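Local coordinates for putative dihydrodipicolinate synthase family protein (Coccidioides immitis, PDB 3QFE) that is of unestablished function but belongs to the dihydrodipicolinate synthetase family, whose members are built on a TIM barrel, at residues Gln94-Glu97 with His98-Asp101; Cys217-Ala220 with Phe221-Val224. One frame throughout, in Å; residues are numbered along the deposited sequence. Where two conformers were deposited one is given.

Both contacts are local, each within one continuous run of chain, and they belong to different layers of the same barrel. Contact 1 is two successive turns of helix 92-105 in the outer layer, partly buried, with Val95 and Ile99 packed against strand 109-112 and helix 124-137, and polar side chains bonded to other parts of the chain. Contact 2 is a buried turn whose centre lies about 7 Å from the centre of the chain, where strand 216-218 ends and the path leads on to helix 226-237. Their centres lie 25 Å apart and no element is common to both. Regular i to i+4 backbone bonding runs through contact 1, whereas contact 2 has tighter i to i+3 bonds and a side-chain amide.

Contact 1 of 2, residues Gln94-Glu97 with His98-Asp101; sequences QVLE and HIND
Val95 and Ile99 meet one helical turn apart, CG1 of Val95 lying 3.8 Å from CD1 of Ile99 where the two branched chains pass at a slant. With chi1 at 175°, Val95 has CG1 opposite its backbone nitrogen and alongside its carbonyl carbon, where it leans toward Ile99. Leu96 comes near Ile99 CD1 more loosely, its CD2 4.3 Å away. The imidazole of His98 lies against the backbone: Gln94 O sits over one ring face, 3.4 Å above its plane and displaced toward the rim. That oxygen also accepts the amide of His98, N to O 3.0 Å, in a nearly straight bond of 176°. The same i to i+4 pattern takes Ile99 N to Val95 O, Asn100 N to Leu96 O and Asp101 N to Glu97 O. Glu97 and Asp101 extend side by side in one direction, with Glu97 CG 4.0 Å from Asp101 OD2 and the carboxylate planes only 9° apart.

Partners beyond these turns help to position several of the side chains. Val95 and Ile99 pack on Val112 and Val110 of strand 109-112 and on Phe130 and Val134 of helix 124-137, a setting that suits branched aliphatic residues on the inner side of a barrel helix. His98 ND1 bonds to Val87 O, which helps to set the rotation of the ring and ties helix 92-105 to the residue that follows strand 83-86, the strand before it in the beta-alpha-beta unit. Asp101 OD2 forms a salt bridge with Arg63, to which Glu97 OE1 makes a weak, long ion pair. Glu97 OE1 and Asp101 OD2 stand 5.1 Å apart, so the two acids would be expected to repel mildly, a cost that the shared arginine probably offsets.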
ATOM      1  N   GLN A  94      19.414  -7.029   6.812  1.00 30.85           N
ATOM      2  CA  GLN A  94      18.430  -6.026   7.214  1.00 29.39           C
ATOM      3  C   GLN A  94      17.022  -6.453   6.882  1.00 28.85           C
ATOM      4  O   GLN A  94      16.129  -6.300   7.703  1.00 29.22           O
ATOM      5  CB  GLN A  94      18.720  -4.701   6.543  1.00 29.61           C
ATOM      6  CG  GLN A  94      19.941  -3.988   7.047  1.00 29.36           C
ATOM      7  CD  GLN A  94      20.371  -2.923   6.078  1.00 33.12           C
ATOM      8  OE1 GLN A  94      20.111  -3.028   4.865  1.00 34.58           O
ATOM      9  NE2 GLN A  94      21.052  -1.899   6.584  1.00 28.73           N
ATOM     10  N   VAL A  95      16.819  -7.007   5.689  1.00 29.54           N
ATOM     11  CA  VAL A  95      15.501  -7.502   5.291  1.00 28.69           C
ATOM     12  C   VAL A  95      14.987  -8.599   6.224  1.00 28.73           C
ATOM     13  O   VAL A  95      13.833  -8.533   6.648  1.00 28.16           O
ATOM     14  CB  VAL A  95      15.455  -7.951   3.790  1.00 29.91           C
ATOM     15  CG1 VAL A  95      14.072  -8.585   3.425  1.00 27.15           C
ATOM     16  CG2 VAL A  95      15.737  -6.740   2.875  1.00 29.17           C
ATOM     17  N   LEU A  96      15.845  -9.561   6.589  1.00 29.48           N
ATOM     18  CA  LEU A  96      15.433 -10.631   7.508  1.00 29.72           C
ATOM     19  C   LEU A  96      15.120 -10.137   8.913  1.00 29.58           C
ATOM     20  O   LEU A  96      14.185 -10.610   9.552  1.00 29.96           O
ATOM     21  CB  LEU A  96      16.462 -11.761   7.549  1.00 30.56           C
ATOM     22  CG  LEU A  96      16.461 -12.565   6.256  1.00 32.02           C
ATOM     23  CD1 LEU A  96      17.580 -13.586   6.325  1.00 33.31           C
ATOM     24  CD2 LEU A  96      15.081 -13.230   5.965  1.00 28.89           C
ATOM     25  N   GLU A  97      15.894  -9.175   9.397  1.00 29.66           N
ATOM     26  CA  GLU A  97      15.592  -8.557  10.681  1.00 29.68           C
ATOM     27  C   GLU A  97      14.208  -7.860  10.649  1.00 28.81           C
ATOM     28  O   GLU A  97      13.372  -8.099  11.541  1.00 27.99           O
ATOM     29  CB  GLU A  97      16.722  -7.596  11.075  1.00 30.37           C
ATOM     30  CG  GLU A  97      16.455  -6.780  12.326  1.00 32.86           C
ATOM     31  CD  GLU A  97      17.678  -5.963  12.746  1.00 39.00           C
ATOM     32  OE1 GLU A  97      17.813  -4.772  12.321  1.00 40.32           O
ATOM     33  OE2 GLU A  97      18.503  -6.531  13.483  1.00 37.93           O
ATOM     34  N   HIS A  98      13.953  -7.040   9.616  1.00 27.82           N
ATOM     35  CA  HIS A  98      12.627  -6.441   9.440  1.00 27.24           C
ATOM     36  C   HIS A  98      11.530  -7.481   9.348  1.00 27.39           C
ATOM     37  O   HIS A  98      10.486  -7.337   9.996  1.00 26.95           O
ATOM     38  CB  HIS A  98      12.555  -5.591   8.181  1.00 27.54           C
ATOM     39  CG  HIS A  98      13.385  -4.354   8.239  1.00 27.78           C
ATOM     40  ND1 HIS A  98      13.755  -3.660   7.109  1.00 28.96           N
ATOM     41  CD2 HIS A  98      13.911  -3.679   9.290  1.00 27.81           C
ATOM     42  CE1 HIS A  98      14.469  -2.604   7.462  1.00 28.14           C
ATOM     43  NE2 HIS A  98      14.599  -2.608   8.777  1.00 28.27           N
ATOM     44  N   ILE A  99      11.753  -8.527   8.546  1.00 27.41           N
ATOM     45  CA  ILE A  99      10.750  -9.571   8.442  1.00 27.65           C
ATOM     46  C   ILE A  99      10.435 -10.218   9.802  1.00 28.41           C
ATOM     47  O   ILE A  99       9.270 -10.307  10.181  1.00 27.73           O
ATOM     48  CB  ILE A  99      11.129 -10.647   7.394  1.00 28.51           C
ATOM     49  CG1 ILE A  99      11.040 -10.061   5.965  1.00 26.62           C
ATOM     50  CG2 ILE A  99      10.222 -11.856   7.551  1.00 28.06           C
ATOM     51  CD1 ILE A  99      11.559 -11.029   4.848  1.00 27.01           C
ATOM     52  N   ASN A 100      11.470 -10.636  10.533  1.00 29.05           N
ATOM     53  CA  ASN A 100      11.268 -11.231  11.835  0.60 30.19           C
ATOM     54  C   ASN A 100      10.583 -10.277  12.814  1.00 30.34           C
ATOM     55  O   ASN A 100       9.720 -10.694  13.581  1.00 31.27           O
ATOM     56  CB  ASN A 100      12.589 -11.802  12.372  0.60 30.55           C
ATOM     57  CG  ASN A 100      12.947 -13.122  11.703  0.60 31.50           C
ATOM     58  OD1 ASN A 100      12.147 -14.063  11.695  0.60 33.03           O
ATOM     59  ND2 ASN A 100      14.121 -13.188  11.108  0.60 30.73           N
ATOM     60  N   ASP A 101      10.959  -8.998  12.766  1.00 30.32           N
ATOM     61  CA  ASP A 101      10.275  -7.982  13.567  1.00 31.27           C
ATOM     62  C   ASP A 101       8.800  -7.930  13.194  1.00 30.87           C
ATOM     63  O   ASP A 101       7.951  -7.882  14.091  1.00 31.67           O
ATOM     64  CB  ASP A 101      10.894  -6.595  13.371  1.00 31.48           C
ATOM     65  CG  ASP A 101      12.262  -6.469  14.034  1.00 34.57           C
ATOM     66  OD1 ASP A 101      12.664  -7.379  14.797  1.00 35.55           O
ATOM     67  OD2 ASP A 101      12.934  -5.453  13.791  1.00 36.87           O
TER

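Contact 2 of 2, residues Cys217-Ala220 with Phe221-Val224; sequences CIAA and FANV
Ala220 O receives two hydrogen bonds from Asn223, one from its side chain and one from its backbone. Asn223 ND2 reaches the oxygen at 3.0 Å, in the carbonyl plane and on a lone pair, with the oxygen itself close to the amide plane. Asn223 N comes in at 3.1 Å from above the carbonyl plane, 49° out of it, so the two donors use different approaches. A chi1 of -87° sets CG beside the backbone nitrogen of Asn223, which brings the amide back over the turn. One step earlier, Ala222 N bonds to Ala219 O at 2.9 Å, also from above the plane.

The two backbone bonds, Ala222 N to Ala219 O and Asn223 N to Ala220 O, are the i to i+3 pattern of a short 3-10 turn through Ala220, Phe221 and Ala222, just beyond strand 216-218, the eighth strand of the parallel sheet of the TIM barrel. Asn223 joins this turn to the first strand, 13-17, and what follows it: ND2 also bonds to Pro17 O, while OD1 accepts from Val19 N and bonds to Tyr37 OH. An asparagine suits this buried place because a single amide can both donate and accept.

Among apolar contacts, Ala219 CB and Ala222 CB approach to 4.4 Å, small methyls that fit within a tight turn. Phe221, whose ring leads away from the turn, packs with Val224 on Met307 of helix 297-317.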
ATOM      1  N   CYS A 217      -5.568  -3.952  -6.272  1.00 50.57           N
ATOM      2  CA  CYS A 217      -4.915  -2.670  -6.264  1.00 49.25           C
ATOM      3  C   CYS A 217      -4.451  -2.256  -4.878  1.00 45.93           C
ATOM      4  O   CYS A 217      -5.167  -2.461  -3.899  1.00 44.85           O
ATOM      5  CB  CYS A 217      -5.929  -1.651  -6.790  1.00 50.02           C
ATOM      6  SG  CYS A 217      -5.293  -0.014  -6.950  1.00 55.81           S
ATOM      7  N   ILE A 218      -3.252  -1.678  -4.800  1.00 43.90           N
ATOM      8  CA  ILE A 218      -2.747  -1.061  -3.560  1.00 41.07           C
ATOM      9  C   ILE A 218      -2.663   0.429  -3.839  1.00 40.43           C
ATOM     10  O   ILE A 218      -1.715   0.885  -4.468  1.00 41.54           O
ATOM     11  CB  ILE A 218      -1.365  -1.661  -3.101  1.00 40.74           C
ATOM     12  CG1 ILE A 218      -1.513  -3.153  -2.794  1.00 39.02           C
ATOM     13  CG2 ILE A 218      -0.804  -0.929  -1.839  1.00 38.78           C
ATOM     14  CD1 ILE A 218      -0.202  -3.935  -2.731  1.00 37.60           C
ATOM     15  N   ALA A 219      -3.668   1.181  -3.394  1.00 39.08           N
ATOM     16  CA  ALA A 219      -3.879   2.566  -3.859  1.00 38.63           C
ATOM     17  C   ALA A 219      -3.606   3.649  -2.805  1.00 37.28           C
ATOM     18  O   ALA A 219      -4.373   3.793  -1.846  1.00 36.60           O
ATOM     19  CB  ALA A 219      -5.304   2.711  -4.379  1.00 39.23           C
ATOM     20  N   ALA A 220      -2.532   4.411  -3.004  1.00 36.34           N
ATOM     21  CA  ALA A 220      -2.221   5.590  -2.183  1.00 35.45           C
ATOM     22  C   ALA A 220      -3.444   6.444  -1.867  1.00 34.88           C
ATOM     23  O   ALA A 220      -3.582   6.946  -0.757  1.00 34.26           O
ATOM     24  CB  ALA A 220      -1.166   6.448  -2.870  1.00 35.90           C
ATOM     25  N   PHE A 221      -4.330   6.592  -2.846  1.00 35.06           N
ATOM     26  CA  PHE A 221      -5.465   7.503  -2.764  1.00 34.96           C
ATOM     27  C   PHE A 221      -6.580   6.973  -1.857  1.00 34.65           C
ATOM     28  O   PHE A 221      -7.503   7.711  -1.496  1.00 34.45           O
ATOM     29  CB  PHE A 221      -6.011   7.748  -4.170  1.00 35.82           C
ATOM     30  CG  PHE A 221      -6.890   8.961  -4.284  1.00 36.61           C
ATOM     31  CD1 PHE A 221      -6.458  10.199  -3.810  1.00 36.22           C
ATOM     32  CD2 PHE A 221      -8.139   8.868  -4.874  1.00 36.30           C
ATOM     33  CE1 PHE A 221      -7.246  11.315  -3.924  1.00 37.45           C
ATOM     34  CE2 PHE A 221      -8.941   9.985  -5.000  1.00 38.94           C
ATOM     35  CZ  PHE A 221      -8.497  11.213  -4.527  1.00 38.92           C
ATOM     36  N   ALA A 222      -6.500   5.693  -1.503  1.00 34.53           N
ATOM     37  CA  ALA A 222      -7.429   5.101  -0.548  1.00 34.41           C
ATOM     38  C   ALA A 222      -7.128   5.627   0.847  1.00 34.00           C
ATOM     39  O   ALA A 222      -7.942   5.474   1.732  1.00 34.68           O
ATOM     40  CB  ALA A 222      -7.333   3.579  -0.574  1.00 34.24           C
ATOM     41  N   ASN A 223      -5.958   6.241   1.037  1.00 33.70           N
ATOM     42  CA  ASN A 223      -5.674   7.018   2.259  1.00 33.01           C
ATOM     43  C   ASN A 223      -6.650   8.169   2.402  1.00 33.35           C
ATOM     44  O   ASN A 223      -7.040   8.529   3.518  1.00 33.72           O
ATOM     45  CB  ASN A 223      -4.278   7.643   2.227  1.00 32.43           C
ATOM     46  CG  ASN A 223      -3.203   6.717   2.748  1.00 31.86           C
ATOM     47  OD1 ASN A 223      -3.132   6.440   3.948  1.00 32.58           O
ATOM     48  ND2 ASN A 223      -2.319   6.273   1.855  1.00 28.16           N
ATOM     49  N   VAL A 224      -7.018   8.761   1.271  1.00 33.00           N
ATOM     50  CA  VAL A 224      -7.775  10.001   1.281  1.00 32.59           C
ATOM     51  C   VAL A 224      -9.284   9.765   1.302  1.00 32.44           C
ATOM     52  O   VAL A 224      -9.989  10.314   2.147  1.00 32.11           O
ATOM     53  CB  VAL A 224      -7.389  10.880   0.095  1.00 33.37           C
ATOM     54  CG1 VAL A 224      -7.983  12.272   0.273  1.00 32.73           C
ATOM     55  CG2 VAL A 224      -5.869  10.952  -0.003  1.00 32.23           C
TER